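Local coordinates for protein N-acetylmuramoyl-l-alanine amidase (Bartonella henselae, PDB 3NE8) that probably hydrolyses the bond between N-acetylmuramoyl and L-alanine in bacterial peptidoglycan, acting as a zinc-dependent cell wall amidase that helps dividing cells separate, at residues Arg37-Glu42 / Gln211-Ile216; Ala94-Ile99 / Pro185-Glu190; Asn153-Asn158 / Ala217-Gln222. One frame throughout, in Å; residues are numbered along the deposited sequence.

Contact 1. Residues Arg37-Glu42 / Gln211-Ile216; sequences RALRDE and QMAASI
Leu39 and Ala213 meet where helix 28-45 packs against helix 206-227, two neighbours in a helical layer of the amidase domain. The methyl of Ala213 is directed at the backbone of the facing helix, its CB lying 3.9 Å from Leu39 CA. Ala38 CB closes in on the same methyl from the preceding position, at 4.2 Å. Small residues at this point are consistent with the short approach of the two axes, 8.5 Å at a crossing angle of -51°.

Leu39 spans more of the interface. With CG anti to the backbone N (chi1 179°), the isobutyl group reaches past Ala213, and its CD1 sits 3.4 Å from Ala213 O. Both methyls then meet the branch methyl of Ile216, the nearer being CD2 at 3.9 Å from Ile216 CG2; these two side chains cross at about a right angle. The domain belongs to the α/β zinc amidases, related to zinc exopeptidases, and helix 28-45 starts at the zinc ligand Glu28. Phe35, one turn before Leu39, extends the apolar seam over Met212, Ala213 and Ile216.

Toward the more exposed side, Glu42 lies against Ala214 with both its CG and its carboxylate oxygen OE1. A bend at chi2 (-60°) folds its chain along helix 206-227, placing CG 3.9 Å from Ala214 N and OE1 3.8 Å from Ala214 CB. No hydrogen bond links the two segments, so they are joined by van der Waals contact. Arg37 and Arg40, directed elsewhere, both form salt bridges with Asp56.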
loop_
_atom_site.group_PDB
_atom_site.type_symbol
_atom_site.label_atom_id
_atom_site.label_comp_id
_atom_site.label_asym_id
_atom_site.label_seq_id
_atom_site.Cartn_x
_atom_site.Cartn_y
_atom_site.Cartn_z
ATOM N N ARG A 37 -2.005 -20.616 16.092
ATOM C CA ARG A 37 -1.464 -20.455 17.438
ATOM C C ARG A 37 -0.015 -19.939 17.393
ATOM O O ARG A 37 0.385 -19.104 18.211
ATOM C CB ARG A 37 -1.597 -21.769 18.211
ATOM C CG ARG A 37 -3.040 -22.078 18.563
ATOM C CD ARG A 37 -3.230 -23.493 19.043
ATOM N NE ARG A 37 -4.551 -23.668 19.650
ATOM C CZ ARG A 37 -5.043 -24.831 20.070
ATOM N NH1 ARG A 37 -4.359 -25.955 19.878
ATOM N NH2 ARG A 37 -6.236 -24.868 20.659
ATOM N N ALA A 38 0.772 -20.433 16.438
ATOM C CA ALA A 38 2.149 -19.964 16.296
ATOM C C ALA A 38 2.197 -18.493 15.875
ATOM O O ALA A 38 3.021 -17.721 16.370
ATOM C CB ALA A 38 2.899 -20.826 15.292
ATOM N N LEU A 39 1.324 -18.114 14.950
ATOM C CA LEU A 39 1.261 -16.728 14.502
ATOM C C LEU A 39 0.784 -15.817 15.636
ATOM O O LEU A 39 1.321 -14.724 15.838
ATOM C CB LEU A 39 0.397 -16.624 13.244
ATOM C CG LEU A 39 0.201 -15.224 12.655
ATOM C CD1 LEU A 39 1.530 -14.516 12.412
ATOM C CD2 LEU A 39 -0.582 -15.343 11.369
ATOM N N ARG A 40 -0.208 -16.273 16.401
ATOM C CA ARG A 40 -0.601 -15.537 17.601
ATOM C C ARG A 40 0.591 -15.317 18.533
ATOM O O ARG A 40 0.825 -14.205 19.013
ATOM C CB ARG A 40 -1.728 -16.281 18.331
ATOM C CG ARG A 40 -2.120 -15.699 19.694
ATOM C CD ARG A 40 -3.187 -16.585 20.397
ATOM N NE ARG A 40 -2.670 -17.906 20.766
ATOM C CZ ARG A 40 -3.418 -18.936 21.178
ATOM N NH1 ARG A 40 -4.719 -18.798 21.256
ATOM N NH2 ARG A 40 -2.867 -20.107 21.493
ATOM N N ASP A 41 1.357 -16.373 18.779
ATOM C CA ASP A 41 2.511 -16.271 19.656
ATOM C C ASP A 41 3.524 -15.257 19.128
ATOM O O ASP A 41 4.048 -14.451 19.884
ATOM C CB ASP A 41 3.175 -17.633 19.819
ATOM C CG ASP A 41 4.309 -17.616 20.829
ATOM O OD1 ASP A 41 4.042 -17.330 22.015
ATOM O OD2 ASP A 41 5.465 -17.893 20.439
ATOM N N GLU A 42 3.820 -15.308 17.834
ATOM C CA GLU A 42 4.761 -14.359 17.251
ATOM C C GLU A 42 4.250 -12.929 17.388
ATOM O O GLU A 42 5.018 -12.023 17.700
ATOM C CB GLU A 42 5.040 -14.706 15.785
ATOM C CG GLU A 42 5.800 -16.020 15.577
ATOM C CD GLU A 42 7.155 -16.032 16.247
ATOM O OE1 GLU A 42 7.900 -15.044 16.113
ATOM O OE2 GLU A 42 7.483 -17.041 16.908
ATOM N N GLN A 211 8.930 -20.237 11.522
ATOM C CA GLN A 211 9.652 -19.291 10.675
ATOM C C GLN A 211 8.705 -18.569 9.721
ATOM O O GLN A 211 8.828 -17.360 9.501
ATOM C CB GLN A 211 10.766 -20.004 9.915
ATOM C CG GLN A 211 11.888 -20.459 10.850
ATOM C CD GLN A 211 12.868 -21.415 10.202
ATOM O OE1 GLN A 211 12.765 -21.725 9.017
ATOM N NE2 GLN A 211 13.830 -21.891 10.985
HETATM N N MSE A 212 7.737 -19.287 9.167
HETATM C CA MSE A 212 6.771 -18.642 8.295
HETATM C C MSE A 212 5.878 -17.698 9.084
HETATM O O MSE A 212 5.578 -16.591 8.626
HETATM C CB MSE A 212 5.935 -19.661 7.517
HETATM C CG MSE A 212 4.957 -19.001 6.567
HETATM SE SE MSE A 212 4.089 -20.268 5.364
HETATM C CE MSE A 212 2.827 -19.065 4.519
ATOM N N ALA A 213 5.437 -18.135 10.261
ATOM C CA ALA A 213 4.625 -17.281 11.111
ATOM C C ALA A 213 5.371 -16.000 11.482
ATOM O O ALA A 213 4.778 -14.923 11.518
ATOM C CB ALA A 213 4.186 -18.048 12.362
ATOM N N ALA A 214 6.667 -16.112 11.753
ATOM C CA ALA A 214 7.464 -14.938 12.100
ATOM C C ALA A 214 7.488 -13.931 10.954
ATOM O O ALA A 214 7.423 -12.713 11.182
ATOM C CB ALA A 214 8.869 -15.334 12.490
ATOM N N SER A 215 7.583 -14.426 9.721
ATOM C CA SER A 215 7.590 -13.551 8.557
ATOM C C SER A 215 6.238 -12.856 8.413
ATOM O O SER A 215 6.159 -11.648 8.166
ATOM C CB SER A 215 7.906 -14.365 7.305
ATOM O OG SER A 215 7.879 -13.539 6.149
ATOM N N ILE A 216 5.157 -13.613 8.557
ATOM C CA ILE A 216 3.833 -13.005 8.485
ATOM C C ILE A 216 3.636 -11.968 9.588
ATOM O O ILE A 216 3.072 -10.898 9.346
ATOM C CB ILE A 216 2.725 -14.072 8.479
ATOM C CG1 ILE A 216 2.881 -14.961 7.242
ATOM C CG2 ILE A 216 1.341 -13.429 8.526
ATOM C CD1 ILE A 216 1.991 -16.155 7.222
#

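Contact 2. Residues Ala94-Ile99 / Pro185-Glu190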
loop_
_atom_site.group_PDB
_atom_site.type_symbol
_atom_site.label_atom_id
_atom_site.label_comp_id
_atom_site.label_asym_id
_atom_site.label_seq_id
_atom_site.Cartn_x
_atom_site.Cartn_y
_atom_site.Cartn_z
ATOM N N ALA A 94 3.890 -21.451 -0.619
ATOM C CA ALA A 94 2.993 -20.497 0.018
ATOM C C ALA A 94 2.288 -19.641 -1.033
ATOM O O ALA A 94 2.882 -19.275 -2.052
ATOM C CB ALA A 94 3.757 -19.627 1.007
ATOM N N THR A 95 1.020 -19.331 -0.774
ATOM C CA THR A 95 0.199 -18.531 -1.674
ATOM C C THR A 95 -0.676 -17.611 -0.838
ATOM O O THR A 95 -1.115 -17.988 0.256
ATOM C CB THR A 95 -0.767 -19.416 -2.507
ATOM O OG1 THR A 95 -0.091 -20.591 -2.965
ATOM C CG2 THR A 95 -1.312 -18.668 -3.711
ATOM N N VAL A 96 -0.948 -16.415 -1.353
ATOM C CA VAL A 96 -1.902 -15.507 -0.722
ATOM C C VAL A 96 -3.016 -15.191 -1.705
ATOM O O VAL A 96 -2.754 -14.800 -2.858
ATOM C CB VAL A 96 -1.253 -14.198 -0.242
ATOM C CG1 VAL A 96 -2.265 -13.377 0.552
ATOM C CG2 VAL A 96 -0.021 -14.476 0.594
ATOM N N TYR A 97 -4.255 -15.359 -1.261
ATOM C CA TYR A 97 -5.431 -15.054 -2.064
ATOM C C TYR A 97 -6.194 -13.870 -1.496
ATOM O O TYR A 97 -6.357 -13.733 -0.282
ATOM C CB TYR A 97 -6.395 -16.249 -2.137
ATOM C CG TYR A 97 -5.819 -17.470 -2.803
ATOM C CD1 TYR A 97 -6.062 -17.726 -4.147
ATOM C CD2 TYR A 97 -5.035 -18.368 -2.095
ATOM C CE1 TYR A 97 -5.532 -18.852 -4.766
ATOM C CE2 TYR A 97 -4.502 -19.487 -2.700
ATOM C CZ TYR A 97 -4.749 -19.728 -4.039
ATOM O OH TYR A 97 -4.211 -20.838 -4.671
ATOM N N THR A 98 -6.658 -13.007 -2.395
ATOM C CA THR A 98 -7.622 -11.965 -2.062
ATOM C C THR A 98 -8.925 -12.249 -2.802
ATOM O O THR A 98 -8.961 -13.124 -3.679
ATOM C CB THR A 98 -7.091 -10.571 -2.432
ATOM O OG1 THR A 98 -6.562 -10.590 -3.765
ATOM C CG2 THR A 98 -5.984 -10.185 -1.480
ATOM N N ILE A 99 -9.987 -11.522 -2.472
ATOM C CA ILE A 99 -11.287 -11.806 -3.060
ATOM C C ILE A 99 -11.439 -11.140 -4.425
ATOM O O ILE A 99 -10.890 -10.063 -4.678
ATOM C CB ILE A 99 -12.435 -11.374 -2.131
ATOM C CG1 ILE A 99 -13.746 -12.054 -2.553
ATOM C CG2 ILE A 99 -12.572 -9.855 -2.107
ATOM C CD1 ILE A 99 -14.872 -11.916 -1.553
ATOM N N PRO A 185 -10.063 -5.671 5.983
ATOM C CA PRO A 185 -9.121 -6.206 4.993
ATOM C C PRO A 185 -8.900 -7.685 5.275
ATOM O O PRO A 185 -8.685 -8.041 6.444
ATOM C CB PRO A 185 -7.846 -5.388 5.248
ATOM C CG PRO A 185 -8.366 -4.086 5.797
ATOM C CD PRO A 185 -9.531 -4.481 6.674
ATOM N N SER A 186 -8.951 -8.528 4.245
ATOM C CA SER A 186 -8.976 -9.977 4.420
ATOM C C SER A 186 -8.132 -10.670 3.372
ATOM O O SER A 186 -8.225 -10.343 2.172
ATOM C CB SER A 186 -10.420 -10.500 4.300
ATOM O OG SER A 186 -11.270 -9.957 5.299
ATOM N N VAL A 187 -7.333 -11.645 3.809
ATOM C CA VAL A 187 -6.618 -12.507 2.885
ATOM C C VAL A 187 -6.746 -13.953 3.334
ATOM O O VAL A 187 -6.984 -14.235 4.521
ATOM C CB VAL A 187 -5.109 -12.142 2.768
ATOM C CG1 VAL A 187 -4.927 -10.696 2.311
ATOM C CG2 VAL A 187 -4.363 -12.401 4.078
ATOM N N LEU A 188 -6.554 -14.868 2.393
ATOM C CA LEU A 188 -6.487 -16.289 2.677
ATOM C C LEU A 188 -5.080 -16.754 2.336
ATOM O O LEU A 188 -4.610 -16.574 1.206
ATOM C CB LEU A 188 -7.542 -17.050 1.868
ATOM C CG LEU A 188 -7.668 -18.554 2.131
ATOM C CD1 LEU A 188 -9.093 -19.015 1.866
ATOM C CD2 LEU A 188 -6.672 -19.369 1.328
ATOM N N ILE A 189 -4.382 -17.316 3.314
ATOM C CA ILE A 189 -3.016 -17.772 3.094
ATOM C C ILE A 189 -2.975 -19.282 3.082
ATOM O O ILE A 189 -3.415 -19.929 4.036
ATOM C CB ILE A 189 -2.056 -17.254 4.170
ATOM C CG1 ILE A 189 -2.050 -15.725 4.161
ATOM C CG2 ILE A 189 -0.648 -17.804 3.943
ATOM C CD1 ILE A 189 -1.116 -15.100 5.181
ATOM N N GLU A 190 -2.501 -19.849 1.977
ATOM C CA GLU A 190 -2.178 -21.268 1.938
ATOM C C GLU A 190 -0.753 -21.383 2.427
ATOM O O GLU A 190 0.174 -20.881 1.787
ATOM C CB GLU A 190 -2.284 -21.831 0.520
ATOM C CG GLU A 190 -3.687 -21.825 -0.052
ATOM C CD GLU A 190 -4.598 -22.895 0.520
ATOM O OE1 GLU A 190 -4.126 -23.793 1.251
ATOM O OE2 GLU A 190 -5.815 -22.831 0.217
HETATM O O HOH W 1 -9.676 -9.731 -0.160
#
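The ring of Tyr97 meets strand 186-190 along its edge: Leu188 O lies in the ring plane, 3.8 Å from Tyr97 CD2, and Glu190 CG approaches Tyr97 CE2 to 3.6 Å, also near that plane. The carboxylate of Glu190 is turned almost perpendicular to the ring, the planes standing 88° apart. Leu188 runs beside the tyrosine in the same direction, and Phe176 makes an edge-to-face stack with the ring.

Tyr97, Leu188, Thr95 and Glu190 stand on one face of the antiparallel pair. Tyr97 and Leu188 form a hydrogen-bonded pair with two nearly straight bonds, Tyr97 N to Leu188 O at 2.8 Å and Leu188 N to Tyr97 O at 2.9 Å. Thr95 and Glu190 repeat the pattern, although the bond from Glu190 N to Thr95 O is more bent, 144° at the hydrogen. Past the last pair the strands diverge, and a water bridges Ile99 N and Ser186 O.

A bend at chi2 (-75°) turns the Glu190 carboxylate away from the tyrosine ring, and its OE1 accepts the backbone N-H of the zinc ligand Asp84; the nearest atom of the Glu190 side chain is about 5 Å from the zinc ion. Tyr193 OH bonds to both Thr95 OG1 and Tyr97 OH. On the reverse face, Val96 CG1 lies 3.8 Å from Val187 CB. There Val96 packs on Ala152 and Val155 of helix 135-161, while Ile189 packs on helix 206-227; within the sheet, strand 94-99 is flanked by 170-174 and strand 186-190 by 77-82.

Contact 3. Residues Asn153-Asn158 / Ala217-Gln222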
loop_
_atom_site.group_PDB
_atom_site.type_symbol
_atom_site.label_atom_id
_atom_site.label_comp_id
_atom_site.label_asym_id
_atom_site.label_seq_id
_atom_site.Cartn_x
_atom_site.Cartn_y
_atom_site.Cartn_z
ATOM N N ASN A 153 0.466 -8.246 -0.922
ATOM C CA ASN A 153 1.733 -7.898 -1.568
ATOM C C ASN A 153 2.882 -7.921 -0.596
ATOM O O ASN A 153 3.961 -8.448 -0.898
ATOM C CB ASN A 153 1.666 -6.492 -2.173
ATOM C CG ASN A 153 0.986 -6.468 -3.514
ATOM O OD1 ASN A 153 0.809 -7.505 -4.154
ATOM N ND2 ASN A 153 0.602 -5.271 -3.958
ATOM N N ASN A 154 2.661 -7.347 0.576
ATOM C CA ASN A 154 3.722 -7.305 1.560
ATOM C C ASN A 154 4.072 -8.693 2.083
ATOM O O ASN A 154 5.246 -9.003 2.284
ATOM C CB ASN A 154 3.381 -6.374 2.714
ATOM C CG ASN A 154 4.623 -5.830 3.390
ATOM O OD1 ASN A 154 5.605 -5.488 2.724
ATOM N ND2 ASN A 154 4.590 -5.748 4.710
ATOM N N VAL A 155 3.057 -9.523 2.293
ATOM C CA VAL A 155 3.300 -10.875 2.772
ATOM C C VAL A 155 4.189 -11.637 1.797
ATOM O O VAL A 155 5.176 -12.250 2.197
ATOM C CB VAL A 155 1.983 -11.635 3.005
ATOM C CG1 VAL A 155 2.254 -13.114 3.180
ATOM C CG2 VAL A 155 1.252 -11.086 4.236
ATOM N N VAL A 156 3.843 -11.575 0.518
ATOM C CA VAL A 156 4.634 -12.227 -0.515
ATOM C C VAL A 156 6.068 -11.700 -0.528
ATOM O O VAL A 156 7.016 -12.477 -0.564
ATOM C CB VAL A 156 3.991 -12.030 -1.900
ATOM C CG1 VAL A 156 4.984 -12.374 -3.007
ATOM C CG2 VAL A 156 2.713 -12.853 -2.012
ATOM N N SER A 157 6.218 -10.381 -0.479
ATOM C CA SER A 157 7.545 -9.766 -0.482
ATOM C C SER A 157 8.408 -10.287 0.668
ATOM O O SER A 157 9.563 -10.657 0.473
ATOM C CB SER A 157 7.415 -8.243 -0.389
ATOM O OG SER A 157 8.691 -7.620 -0.372
ATOM N N ASN A 158 7.853 -10.312 1.873
ATOM C CA ASN A 158 8.622 -10.740 3.037
ATOM C C ASN A 158 8.868 -12.244 3.104
ATOM O O ASN A 158 9.915 -12.678 3.576
ATOM C CB ASN A 158 7.992 -10.221 4.326
ATOM C CG ASN A 158 8.204 -8.736 4.500
ATOM O OD1 ASN A 158 9.292 -8.222 4.221
ATOM N ND2 ASN A 158 7.180 -8.040 4.954
ATOM N N ALA A 217 4.138 -12.248 10.787
ATOM C CA ALA A 217 4.017 -11.296 11.891
ATOM C C ALA A 217 4.739 -9.988 11.563
ATOM O O ALA A 217 4.232 -8.900 11.860
ATOM C CB ALA A 217 4.543 -11.896 13.187
ATOM N N TYR A 218 5.906 -10.087 10.936
ATOM C CA TYR A 218 6.634 -8.906 10.495
ATOM C C TYR A 218 5.812 -8.125 9.472
ATOM O O TYR A 218 5.718 -6.893 9.549
ATOM C CB TYR A 218 7.992 -9.319 9.917
ATOM C CG TYR A 218 8.841 -8.161 9.441
ATOM C CD1 TYR A 218 9.423 -7.280 10.343
ATOM C CD2 TYR A 218 9.061 -7.952 8.089
ATOM C CE1 TYR A 218 10.204 -6.218 9.905
ATOM C CE2 TYR A 218 9.847 -6.893 7.641
ATOM C CZ TYR A 218 10.407 -6.035 8.554
ATOM O OH TYR A 218 11.181 -4.992 8.093
ATOM N N SER A 219 5.217 -8.829 8.516
ATOM C CA SER A 219 4.368 -8.178 7.528
ATOM C C SER A 219 3.207 -7.458 8.183
ATOM O O SER A 219 2.837 -6.360 7.765
ATOM C CB SER A 219 3.836 -9.176 6.505
ATOM O OG SER A 219 4.911 -9.699 5.742
ATOM N N ILE A 220 2.615 -8.084 9.200
ATOM C CA ILE A 220 1.521 -7.462 9.937
ATOM C C ILE A 220 1.967 -6.187 10.639
ATOM O O ILE A 220 1.268 -5.165 10.601
ATOM C CB ILE A 220 0.877 -8.454 10.931
ATOM C CG1 ILE A 220 0.149 -9.554 10.155
ATOM C CG2 ILE A 220 -0.065 -7.716 11.886
ATOM C CD1 ILE A 220 -0.286 -10.727 11.021
ATOM N N ARG A 221 3.130 -6.208 11.270
ATOM C CA ARG A 221 3.667 -5.008 11.908
ATOM C C ARG A 221 3.856 -3.870 10.901
ATOM O O ARG A 221 3.548 -2.707 11.185
ATOM C CB ARG A 221 4.990 -5.325 12.606
ATOM C CG ARG A 221 4.873 -6.405 13.675
ATOM C CD ARG A 221 4.510 -5.829 15.036
ATOM N NE ARG A 221 3.211 -5.164 15.039
ATOM C CZ ARG A 221 2.993 -3.960 15.557
ATOM N NH1 ARG A 221 3.989 -3.287 16.117
ATOM N NH2 ARG A 221 1.779 -3.430 15.520
ATOM N N GLN A 222 4.370 -4.197 9.717
ATOM C CA GLN A 222 4.556 -3.179 8.683
ATOM C C GLN A 222 3.211 -2.631 8.218
ATOM O O GLN A 222 3.050 -1.431 8.014
ATOM C CB GLN A 222 5.319 -3.770 7.503
ATOM C CG GLN A 222 6.783 -4.055 7.794
ATOM C CD GLN A 222 7.512 -4.552 6.571
ATOM O OE1 GLN A 222 6.971 -5.333 5.789
ATOM N NE2 GLN A 222 8.749 -4.093 6.388
HETATM O O HOH W 2 5.370 -12.386 5.202
HETATM O O HOH W 3 10.108 -5.625 4.116
#
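Asn158 ND2 joins the two helices with two hydrogen bonds, to Ser219 OG at 2.9 Å and to Gln222 OE1 at 2.8 Å, both partners lying in its amide plane. Asn154 ND2, one turn earlier, gives a second and shorter bond of 2.6 Å to the same Gln222 OE1. The two donors reach that oxygen from opposite faces of the glutamine amide, Asn158 ND2 standing 37° out of the carbonyl plane.

Two waters complete the polar network. One accepts from Gln222 NE2 and donates to Asn158 OD1 (2.7 Å), which ties the two amides together a second time and helps fix their rotation. The other donates to Val155 O and is 2.8 Å from Ser219 OG. Gln222, extended beyond CG, lays that carbon over one face of the Tyr218 ring, and Asn158 CG lies at the ring's edge. On the more buried side Val155 CG2 touches Ser219 CB at 3.9 Å.

The two segments cross at 136° between their N-to-C directions, obliquely antiparallel. Phe151 of helix 135-161 also touches Ser219 and Ile220, and Leu43 of helix 28-45 borders helix 206-227 on another side. Val155 and Val156 touch Val96 of strand 94-99, seating helix 135-161 on the sheet.

Contacts 1 and 3 use consecutive segments of helix 206-227, with centres about 11 Å apart; this helix thus lies between helix 28-45 and helix 135-161. Contact 2 belongs to the sheet beneath, its centre about 16 Å from that of contact 1 and about 12 Å from that of contact 3. Selenomethionine Met212 meets the sheet with its terminal CE, 3.7 Å from Ala94 CB. Along the chain the order is 37-42, 94-99, 153-158, 185-190, 211-216 and 217-222, so the late helix closes onto elements from the beginning and middle of the sequence. Contacts 1 and 3 hold the helical layer together, and Met212, Ile216 and Val155 pack it on the sheet, whose strand 186-190 ends near the zinc.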